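Local coordinates for protein glutathione S-transferase domain (Burkholderia graminis, PDB 4MF5) that probably acts as a glutathione transferase, a dimeric enzyme of the GST superfamily that binds glutathione in its N-terminal domain and carries a largely helical C-terminal domain, at residues P150-L155 against P210-L215; F157-A162 against Y219-L224; V185-L190 against P231-A236. All blocks are in the same frame, centred on the assembly; numbering follows the deposited sequence.

All three contacts lie in the helical C-terminal domain. Interaction 1 is the buried one, almost wholly apolar, pairing helix 131-161 with helix 203-216 near the glutathione site. Interaction 2 sets the end of that long helix against the segment after helix 203-216; it is half open, and a histidine ring covered by a leucine methyl, a weak hydrogen bond and a salt bridge replace close apolar packing. They touch through Tyr219, which meets Phe152 and Trp211, and through probable backbone bonds such as Leu215 to Ala221. Interaction 3, away from the annotated sites, ties helix 170-190 to the start of helix 231-242 with a carboxylate gripped by N-H groups and, beside it, a leucine knob; it meets interaction 1 through Val212.

Interaction 1 (P150-L155 against P210-L215); sequences PMFGQL and PWVRNL
The carbonyl oxygen of Trp211 is held by the helical bond from Leu215 N, 2.9 Å from Trp211 O, and on top of that it receives the rim of a phenyl ring from the other helix: Phe152 CD2 comes to 3.5 Å from Trp211 O, lying near the ring plane. Phe152 reaches well across the gap. Its CG stands anti to the carbonyl carbon (chi1 -72°), which swings the ring out from helix 131-161 so that its edge meets the backbone around Trp211 and Val212. One face of the ring is taken by Leu215, whose CD2 sits 3.8 Å from the centroid of the Phe152 ring, only 10° off the normal, a CH-pi contact over the centre. The two side chains cross at about a right angle. The other methyl of Leu215, CD1, meets Leu155 CD2 at 4.0 Å. The paired helices, part of the all-helical C-terminal domain of the GST fold, run nearly parallel, at 15° with their axes 10.2 Å apart, and this spacing is bridged by the phenyl and indole rings. Trp211 fills the next place along: its CE3 lies 3.7 Å from Phe152 CB, and its CZ3 lies 3.7 Å from Gly153 N, approaching the backbone obliquely where the glycine brings no side chain. Val212 adds its CG2 at 4.2 Å from Phe152 CE2. The indole nitrogen, Trp211 NE1, is hydrogen-bonded to Asn52 OD1 on helix 51-63 of the N-terminal domain; Asn52 itself binds glutathione, so Trp211 probably helps to position this glutathione-binding residue from the second shell. Gln154 OE1, on the far flank of helix 131-161, bonds to Tyr175 and Arg174 of the second subunit, while Gln154 NE2 joins the residue's own backbone N on Pro150 O.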
loop_
_atom_site.group_PDB
_atom_site.type_symbol
_atom_site.label_atom_id
_atom_site.label_comp_id
_atom_site.label_asym_id
_atom_site.label_seq_id
_atom_site.Cartn_x
_atom_site.Cartn_y
_atom_site.Cartn_z
ATOM N N PRO A 150 -6.426 -1.996 5.573
ATOM C CA PRO A 150 -6.520 -1.171 6.787
ATOM C C PRO A 150 -7.958 -0.966 7.247
ATOM O O PRO A 150 -8.221 -1.052 8.457
ATOM C CB PRO A 150 -5.812 0.120 6.372
ATOM C CG PRO A 150 -4.830 -0.323 5.328
ATOM C CD PRO A 150 -5.596 -1.349 4.535
ATOM N N MET A 151 -8.882 -0.702 6.329
ATOM C CA MET A 151 -10.244 -0.369 6.733
ATOM C C MET A 151 -11.026 -1.612 7.171
ATOM O O MET A 151 -11.734 -1.578 8.181
ATOM C CB MET A 151 -10.946 0.397 5.618
ATOM C CG MET A 151 -10.325 1.741 5.324
ATOM S SD MET A 151 -10.395 2.883 6.744
ATOM C CE MET A 151 -8.728 2.772 7.404
ATOM N N PHE A 152 -10.921 -2.715 6.418
ATOM C CA PHE A 152 -11.548 -3.942 6.869
ATOM C C PHE A 152 -10.956 -4.337 8.220
ATOM O O PHE A 152 -11.667 -4.817 9.106
ATOM C CB PHE A 152 -11.359 -5.101 5.880
ATOM C CG PHE A 152 -12.151 -5.021 4.579
ATOM C CD1 PHE A 152 -12.868 -3.903 4.165
ATOM C CD2 PHE A 152 -12.135 -6.123 3.749
ATOM C CE1 PHE A 152 -13.533 -3.900 2.944
ATOM C CE2 PHE A 152 -12.788 -6.120 2.525
ATOM C CZ PHE A 152 -13.478 -5.017 2.118
ATOM N N GLY A 153 -9.656 -4.162 8.397
ATOM C CA GLY A 153 -9.017 -4.482 9.653
ATOM C C GLY A 153 -9.553 -3.668 10.818
ATOM O O GLY A 153 -9.727 -4.193 11.914
ATOM N N GLN A 154 -9.803 -2.381 10.617
ATOM C CA GLN A 154 -10.341 -1.559 11.693
ATOM C C GLN A 154 -11.765 -1.987 12.014
ATOM O O GLN A 154 -12.171 -2.019 13.186
ATOM C CB GLN A 154 -10.299 -0.054 11.411
ATOM C CG GLN A 154 -8.933 0.529 11.095
ATOM C CD GLN A 154 -7.853 -0.104 11.893
ATOM O OE1 GLN A 154 -7.764 0.088 13.124
ATOM N NE2 GLN A 154 -6.996 -0.869 11.227
ATOM N N LEU A 155 -12.561 -2.336 11.001
ATOM C CA LEU A 155 -13.895 -2.866 11.267
ATOM C C LEU A 155 -13.798 -4.146 12.077
ATOM O O LEU A 155 -14.554 -4.360 13.043
ATOM C CB LEU A 155 -14.670 -3.068 9.976
ATOM C CG LEU A 155 -16.083 -3.656 10.156
ATOM C CD1 LEU A 155 -16.874 -2.905 11.237
ATOM C CD2 LEU A 155 -16.830 -3.652 8.838
ATOM N N PRO A 210 -8.454 -12.506 0.056
ATOM C CA PRO A 210 -8.289 -12.979 1.436
ATOM C C PRO A 210 -8.915 -12.027 2.463
ATOM O O PRO A 210 -9.374 -12.459 3.527
ATOM C CB PRO A 210 -6.768 -13.072 1.610
ATOM C CG PRO A 210 -6.291 -13.368 0.215
ATOM C CD PRO A 210 -7.143 -12.465 -0.638
ATOM N N TRP A 211 -8.907 -10.735 2.155
ATOM C CA TRP A 211 -9.508 -9.739 3.033
ATOM C C TRP A 211 -11.031 -9.750 2.966
ATOM O O TRP A 211 -11.689 -9.597 3.982
ATOM C CB TRP A 211 -8.917 -8.362 2.750
ATOM C CG TRP A 211 -7.671 -8.132 3.540
ATOM C CD1 TRP A 211 -6.372 -8.264 3.132
ATOM C CD2 TRP A 211 -7.629 -7.825 4.924
ATOM N NE1 TRP A 211 -5.532 -8.027 4.171
ATOM C CE2 TRP A 211 -6.275 -7.747 5.287
ATOM C CE3 TRP A 211 -8.608 -7.631 5.897
ATOM C CZ2 TRP A 211 -5.871 -7.460 6.588
ATOM C CZ3 TRP A 211 -8.193 -7.343 7.199
ATOM C CH2 TRP A 211 -6.851 -7.263 7.525
ATOM N N VAL A 212 -11.600 -9.912 1.769
ATOM C CA VAL A 212 -13.045 -10.080 1.659
ATOM C C VAL A 212 -13.478 -11.320 2.447
ATOM O O VAL A 212 -14.450 -11.287 3.210
ATOM C CB VAL A 212 -13.501 -10.135 0.190
ATOM C CG1 VAL A 212 -15.013 -10.310 0.128
ATOM C CG2 VAL A 212 -13.085 -8.899 -0.579
ATOM N N ARG A 213 -12.739 -12.417 2.258
ATOM C CA ARG A 213 -13.007 -13.663 2.976
ATOM C C ARG A 213 -13.022 -13.414 4.490
ATOM O O ARG A 213 -13.944 -13.827 5.200
ATOM C CB ARG A 213 -11.960 -14.708 2.608
ATOM C CG ARG A 213 -12.053 -16.000 3.387
ATOM C CD ARG A 213 -10.971 -16.970 2.942
ATOM N NE ARG A 213 -11.008 -18.226 3.686
ATOM C CZ ARG A 213 -10.385 -18.440 4.829
ATOM N NH1 ARG A 213 -9.664 -17.485 5.399
ATOM N NH2 ARG A 213 -10.475 -19.623 5.417
ATOM N N ASN A 214 -11.990 -12.755 5.005
ATOM C CA ASN A 214 -11.854 -12.530 6.452
ATOM C C ASN A 214 -12.963 -11.627 6.976
ATOM O O ASN A 214 -13.468 -11.827 8.085
ATOM C CB ASN A 214 -10.461 -11.874 6.689
ATOM C CG ASN A 214 -9.946 -11.906 8.107
ATOM O OD1 ASN A 214 -9.742 -12.961 8.670
ATOM N ND2 ASN A 214 -9.595 -10.723 8.641
ATOM N N LEU A 215 -13.322 -10.607 6.193
ATOM C CA LEU A 215 -14.338 -9.663 6.602
ATOM C C LEU A 215 -15.644 -10.387 6.927
ATOM O O LEU A 215 -16.304 -10.096 7.930
ATOM C CB LEU A 215 -14.547 -8.637 5.504
ATOM C CG LEU A 215 -15.605 -7.579 5.802
ATOM C CD1 LEU A 215 -15.130 -6.653 6.893
ATOM C CD2 LEU A 215 -15.916 -6.787 4.548
#

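Interaction 2 (F157-A162 against Y219-L224); sequences FFHKFA and YEAGEL
Tyr219, the first residue of 219-224, turns its ring toward Phe161: CE1 of Tyr219 lies 4.1 Å from CE2 of Phe161, close to the plane of the phenyl ring, the two side chains crossing at about a right angle. Its carbonyl oxygen also faces the imidazole, with Tyr219 O 3.2 Å from His159 CD2 at the ring edge. Glu220 comes next and offers two groups. Its carbonyl accepts a weak hydrogen bond from His159, NE2 to Glu220 O being 3.0 Å and the N-H...O angle only 129°. Its carboxylate forms a salt bridge with Lys160, whose NZ lies 3.0 Å from Glu220 OE2 and meets it on the anti side; the same amine also bonds to Phe218 O and makes a cation-pi contact with the Phe218 ring, so it is shared between Glu220 and Phe218. Ala221 packs its CA obliquely against the imidazole, 4.1 Å from His159 CD2. Leu224 then covers a face of the imidazole, on the same side as Ala221: CD2 sits 3.5 Å from the centroid of the His159 ring, 15° off the normal, a CH-pi contact. His159 reaches all four because its CG stands anti to the backbone N (chi1 179°), throwing the ring outward where helix 131-161 of the helical GST C-terminal domain ends in a wider pi-type turn at 157-161, before Ala162 leaves helical geometry. In this turn after helix 203-216, Ala221 is bonded through its backbone to Leu215, while Leu224 leans on Arg172 and Val176 of helix 170-190, wedging the segment between that helix, helix 203-216 and the end of helix 131-161.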
loop_
_atom_site.group_PDB
_atom_site.type_symbol
_atom_site.label_atom_id
_atom_site.label_comp_id
_atom_site.label_asym_id
_atom_site.label_seq_id
_atom_site.Cartn_x
_atom_site.Cartn_y
_atom_site.Cartn_z
ATOM N N PHE A 157 -11.535 -5.006 14.173
ATOM C CA PHE A 157 -11.237 -4.646 15.551
ATOM C C PHE A 157 -12.498 -4.172 16.277
ATOM O O PHE A 157 -12.856 -4.712 17.312
ATOM C CB PHE A 157 -10.142 -3.582 15.660
ATOM C CG PHE A 157 -9.912 -3.187 17.083
ATOM C CD1 PHE A 157 -9.321 -4.068 17.956
ATOM C CD2 PHE A 157 -10.406 -1.984 17.588
ATOM C CE1 PHE A 157 -9.164 -3.758 19.291
ATOM C CE2 PHE A 157 -10.246 -1.658 18.933
ATOM C CZ PHE A 157 -9.630 -2.550 19.776
ATOM N N PHE A 158 -13.167 -3.161 15.740
ATOM C CA PHE A 158 -14.270 -2.567 16.480
ATOM C C PHE A 158 -15.483 -3.473 16.571
ATOM O O PHE A 158 -16.244 -3.364 17.528
ATOM C CB PHE A 158 -14.626 -1.188 15.950
ATOM C CG PHE A 158 -13.591 -0.157 16.294
ATOM C CD1 PHE A 158 -13.448 0.288 17.605
ATOM C CD2 PHE A 158 -12.704 0.321 15.334
ATOM C CE1 PHE A 158 -12.471 1.200 17.938
ATOM C CE2 PHE A 158 -11.721 1.231 15.682
ATOM C CZ PHE A 158 -11.605 1.681 16.975
ATOM N N HIS A 159 -15.693 -4.368 15.614
ATOM C CA HIS A 159 -16.816 -5.280 15.669
ATOM C C HIS A 159 -16.522 -6.510 16.511
ATOM O O HIS A 159 -17.320 -6.858 17.386
ATOM C CB HIS A 159 -17.248 -5.697 14.272
ATOM C CG HIS A 159 -18.392 -6.649 14.260
ATOM N ND1 HIS A 159 -19.559 -6.411 14.947
ATOM C CD2 HIS A 159 -18.542 -7.847 13.644
ATOM C CE1 HIS A 159 -20.386 -7.415 14.733
ATOM N NE2 HIS A 159 -19.796 -8.293 13.943
ATOM N N LYS A 160 -15.419 -7.190 16.234
ATOM C CA LYS A 160 -15.120 -8.474 16.836
ATOM C C LYS A 160 -14.280 -8.410 18.107
ATOM O O LYS A 160 -14.584 -9.095 19.080
ATOM C CB LYS A 160 -14.392 -9.364 15.833
ATOM C CG LYS A 160 -14.004 -10.703 16.437
ATOM C CD LYS A 160 -14.164 -11.840 15.469
ATOM C CE LYS A 160 -13.974 -13.201 16.152
ATOM N NZ LYS A 160 -14.513 -14.313 15.304
ATOM N N PHE A 161 -13.219 -7.618 18.098
ATOM C CA PHE A 161 -12.221 -7.664 19.174
ATOM C C PHE A 161 -12.406 -6.641 20.281
ATOM O O PHE A 161 -12.081 -6.929 21.432
ATOM C CB PHE A 161 -10.816 -7.538 18.594
ATOM C CG PHE A 161 -10.400 -8.720 17.786
ATOM C CD1 PHE A 161 -9.891 -9.858 18.406
ATOM C CD2 PHE A 161 -10.546 -8.720 16.409
ATOM C CE1 PHE A 161 -9.521 -10.959 17.661
ATOM C CE2 PHE A 161 -10.174 -9.822 15.658
ATOM C CZ PHE A 161 -9.661 -10.941 16.286
ATOM N N ALA A 162 -12.909 -5.458 19.963
ATOM C CA ALA A 162 -13.026 -4.395 20.961
ATOM C C ALA A 162 -13.966 -4.827 22.080
ATOM O O ALA A 162 -15.068 -5.326 21.832
ATOM C CB ALA A 162 -13.540 -3.138 20.318
ATOM N N TYR A 219 -14.091 -12.234 10.865
ATOM C CA TYR A 219 -14.520 -11.003 11.512
ATOM C C TYR A 219 -16.014 -10.923 11.754
ATOM O O TYR A 219 -16.469 -10.033 12.487
ATOM C CB TYR A 219 -14.119 -9.789 10.697
ATOM C CG TYR A 219 -12.703 -9.363 10.690
ATOM C CD1 TYR A 219 -11.775 -9.816 11.594
ATOM C CD2 TYR A 219 -12.318 -8.365 9.792
ATOM C CE1 TYR A 219 -10.454 -9.331 11.576
ATOM C CE2 TYR A 219 -11.033 -7.877 9.764
ATOM C CZ TYR A 219 -10.102 -8.371 10.655
ATOM O OH TYR A 219 -8.827 -7.847 10.590
ATOM N N GLU A 220 -16.789 -11.800 11.127
ATOM C CA GLU A 220 -18.239 -11.844 11.358
ATOM C C GLU A 220 -18.923 -10.515 11.025
ATOM O O GLU A 220 -19.925 -10.178 11.646
ATOM C CB GLU A 220 -18.586 -12.311 12.773
ATOM C CG GLU A 220 -18.008 -13.678 13.082
ATOM C CD GLU A 220 -18.396 -14.190 14.450
ATOM O OE1 GLU A 220 -19.585 -14.118 14.800
ATOM O OE2 GLU A 220 -17.507 -14.668 15.173
ATOM N N ALA A 221 -18.423 -9.819 10.000
ATOM C CA ALA A 221 -18.934 -8.506 9.622
ATOM C C ALA A 221 -19.831 -8.536 8.395
ATOM O O ALA A 221 -20.204 -7.486 7.878
ATOM C CB ALA A 221 -17.798 -7.503 9.447
ATOM N N GLY A 222 -20.187 -9.724 7.922
ATOM C CA GLY A 222 -20.982 -9.850 6.720
ATOM C C GLY A 222 -22.381 -9.293 6.780
ATOM O O GLY A 222 -22.934 -8.876 5.770
ATOM N N GLU A 223 -22.988 -9.305 7.974
ATOM C CA GLU A 223 -24.284 -8.698 8.184
ATOM C C GLU A 223 -24.150 -7.181 8.221
ATOM O O GLU A 223 -24.950 -6.464 7.617
ATOM C CB GLU A 223 -24.926 -9.241 9.458
ATOM C CG GLU A 223 -26.343 -8.728 9.683
ATOM C CD GLU A 223 -26.976 -9.201 10.975
ATOM O OE1 GLU A 223 -28.215 -9.168 11.052
ATOM O OE2 GLU A 223 -26.260 -9.580 11.925
ATOM N N LEU A 224 -23.137 -6.676 8.908
ATOM C CA LEU A 224 -22.932 -5.224 8.961
ATOM C C LEU A 224 -22.760 -4.628 7.566
ATOM O O LEU A 224 -23.303 -3.575 7.268
ATOM C CB LEU A 224 -21.696 -4.876 9.771
ATOM C CG LEU A 224 -21.614 -4.290 11.180
ATOM C CD1 LEU A 224 -22.928 -4.179 11.907
ATOM C CD2 LEU A 224 -20.505 -4.925 12.036
#

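Interaction 3 (V185-L190 against P231-A236); sequences VLEQRL and PNVQRA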
loop_
_atom_site.group_PDB
_atom_site.type_symbol
_atom_site.label_atom_id
_atom_site.label_comp_id
_atom_site.label_asym_id
_atom_site.label_seq_id
_atom_site.Cartn_x
_atom_site.Cartn_y
_atom_site.Cartn_z
ATOM N N VAL A 185 -16.623 -0.180 -4.619
ATOM C CA VAL A 185 -15.581 0.037 -5.633
ATOM C C VAL A 185 -15.236 -1.289 -6.301
ATOM O O VAL A 185 -15.158 -1.393 -7.524
ATOM C CB VAL A 185 -14.315 0.676 -5.015
ATOM C CG1 VAL A 185 -13.217 0.794 -6.059
ATOM C CG2 VAL A 185 -14.638 2.048 -4.434
ATOM N N LEU A 186 -15.006 -2.313 -5.503
ATOM C CA LEU A 186 -14.714 -3.643 -6.052
ATOM C C LEU A 186 -15.858 -4.162 -6.902
ATOM O O LEU A 186 -15.627 -4.730 -7.968
ATOM C CB LEU A 186 -14.413 -4.649 -4.954
ATOM C CG LEU A 186 -13.082 -4.511 -4.251
ATOM C CD1 LEU A 186 -13.005 -5.530 -3.121
ATOM C CD2 LEU A 186 -11.909 -4.683 -5.182
ATOM N N GLU A 187 -17.088 -3.968 -6.433
ATOM C CA GLU A 187 -18.278 -4.436 -7.144
ATOM C C GLU A 187 -18.380 -3.819 -8.532
ATOM O O GLU A 187 -18.610 -4.516 -9.530
ATOM C CB GLU A 187 -19.526 -4.117 -6.329
ATOM C CG GLU A 187 -20.815 -4.554 -6.960
ATOM C CD GLU A 187 -20.952 -6.052 -7.072
ATOM O OE1 GLU A 187 -20.230 -6.772 -6.370
ATOM O OE2 GLU A 187 -21.811 -6.506 -7.866
ATOM N N GLN A 188 -18.243 -2.516 -8.617
ATOM C CA GLN A 188 -18.284 -1.840 -9.905
ATOM C C GLN A 188 -17.139 -2.245 -10.799
ATOM O O GLN A 188 -17.319 -2.374 -11.986
ATOM C CB GLN A 188 -18.336 -0.320 -9.721
ATOM C CG GLN A 188 -18.515 0.437 -11.001
ATOM C CD GLN A 188 -19.816 0.017 -11.694
ATOM O OE1 GLN A 188 -20.895 0.139 -11.100
ATOM N NE2 GLN A 188 -19.710 -0.571 -12.899
ATOM N N ARG A 189 -15.961 -2.464 -10.226
ATOM C CA ARG A 189 -14.825 -2.886 -11.016
ATOM C C ARG A 189 -15.031 -4.279 -11.614
ATOM O O ARG A 189 -14.631 -4.571 -12.745
ATOM C CB ARG A 189 -13.562 -2.846 -10.159
ATOM C CG ARG A 189 -12.334 -3.364 -10.847
ATOM C CD ARG A 189 -11.955 -2.531 -12.020
ATOM N NE ARG A 189 -10.858 -3.146 -12.687
ATOM C CZ ARG A 189 -10.263 -2.639 -13.753
ATOM N NH1 ARG A 189 -9.287 -3.332 -14.323
ATOM N NH2 ARG A 189 -10.614 -1.446 -14.227
ATOM N N LEU A 190 -15.644 -5.165 -10.840
ATOM C CA LEU A 190 -15.848 -6.547 -11.266
ATOM C C LEU A 190 -17.011 -6.706 -12.221
ATOM O O LEU A 190 -17.154 -7.775 -12.825
ATOM C CB LEU A 190 -16.021 -7.455 -10.055
ATOM C CG LEU A 190 -14.736 -7.686 -9.268
ATOM C CD1 LEU A 190 -15.095 -8.294 -7.915
ATOM C CD2 LEU A 190 -13.748 -8.563 -10.002
ATOM N N PRO A 231 -23.036 -8.612 -5.689
ATOM C CA PRO A 231 -23.074 -9.943 -6.318
ATOM C C PRO A 231 -21.804 -10.284 -7.115
ATOM O O PRO A 231 -21.387 -11.446 -7.118
ATOM C CB PRO A 231 -24.325 -9.869 -7.215
ATOM C CG PRO A 231 -24.566 -8.410 -7.412
ATOM C CD PRO A 231 -24.171 -7.778 -6.103
ATOM N N ASN A 232 -21.211 -9.326 -7.811
ATOM C CA ASN A 232 -19.953 -9.606 -8.482
ATOM C C ASN A 232 -18.848 -9.987 -7.500
ATOM O O ASN A 232 -18.054 -10.887 -7.758
ATOM C CB ASN A 232 -19.481 -8.427 -9.325
ATOM C CG ASN A 232 -20.308 -8.227 -10.558
ATOM O OD1 ASN A 232 -20.266 -9.050 -11.489
ATOM N ND2 ASN A 232 -20.988 -7.135 -10.616
ATOM N N VAL A 233 -18.773 -9.281 -6.376
ATOM C CA VAL A 233 -17.808 -9.636 -5.339
ATOM C C VAL A 233 -18.096 -11.056 -4.850
ATOM O O VAL A 233 -17.173 -11.851 -4.671
ATOM C CB VAL A 233 -17.829 -8.636 -4.170
ATOM C CG1 VAL A 233 -16.966 -9.128 -3.014
ATOM C CG2 VAL A 233 -17.371 -7.264 -4.616
ATOM N N GLN A 234 -19.367 -11.388 -4.627
ATOM C CA GLN A 234 -19.685 -12.730 -4.157
ATOM C C GLN A 234 -19.296 -13.809 -5.162
ATOM O O GLN A 234 -18.828 -14.871 -4.767
ATOM C CB GLN A 234 -21.187 -12.848 -3.842
ATOM C CG GLN A 234 -21.597 -11.945 -2.672
ATOM C CD GLN A 234 -22.892 -12.380 -2.055
ATOM O OE1 GLN A 234 -23.961 -12.511 -2.761
ATOM N NE2 GLN A 234 -22.866 -12.644 -0.805
ATOM N N ARG A 235 -19.506 -13.543 -6.443
ATOM C CA ARG A 235 -19.090 -14.446 -7.500
ATOM C C ARG A 235 -17.594 -14.690 -7.486
ATOM O O ARG A 235 -17.132 -15.842 -7.524
ATOM C CB ARG A 235 -19.489 -13.828 -8.852
ATOM C CG ARG A 235 -18.918 -14.473 -10.088
ATOM C CD ARG A 235 -19.364 -13.830 -11.396
ATOM N NE ARG A 235 -19.093 -12.396 -11.529
ATOM C CZ ARG A 235 -17.912 -11.838 -11.767
ATOM N NH1 ARG A 235 -16.815 -12.603 -11.845
ATOM N NH2 ARG A 235 -17.841 -10.520 -11.951
ATOM N N ALA A 236 -16.835 -13.610 -7.470
ATOM C CA ALA A 236 -15.385 -13.725 -7.545
ATOM C C ALA A 236 -14.824 -14.325 -6.263
ATOM O O ALA A 236 -13.873 -15.109 -6.330
ATOM C CB ALA A 236 -14.777 -12.369 -7.858
#
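Glu187 leaves its helix with CG anti to the backbone N (chi1 -180°) and then bends at chi2 (66°), and that turn lays its carboxylate across the opening turn of helix 231-242, where Asn232 and Val233 present their backbone N-H groups. Glu187 OE1 takes the N-H of Val233, 2.9 Å from Val233 N, on the syn side. Glu187 OE2 uses its syn lone pair for Asn232 N, also 2.9 Å away, and is gripped a second time by Asn232 ND2, again at 2.9 Å but approaching from well above the carboxylate plane. Three N-H groups thus fix the carboxylate at the helix start, where the helix end would probably favour the negative charge. Asn232 ND2 also bonds to Glu191 OE1, while its oxygen is taken by the arginine one turn on: Arg235 NH2 lies 2.9 Å from Asn232 OD1 in a nearly straight bond that runs in the guanidinium plane. The same arginine reaches the carbonyls of Arg193 and Glu194 in the loop after helix 170-190. In this helical GST C-terminal domain the two helices cross steeply, at 78°, with axes 8.2 Å apart, and beside the polar grip a single knob fits into a hole: Leu190, set among Asn232, Val233, Arg235 and Ala236, with its CB 3.7 Å from Asn232 CB and its CD1 4.1 Å from Ala236 CB. One turn earlier on helix 170-190, Leu186 CB rests 4.0 Å from Val233 CG2. Phe209 of helix 203-216 lies against Leu190 and Ala236, and Val212 of that helix lies against Val233.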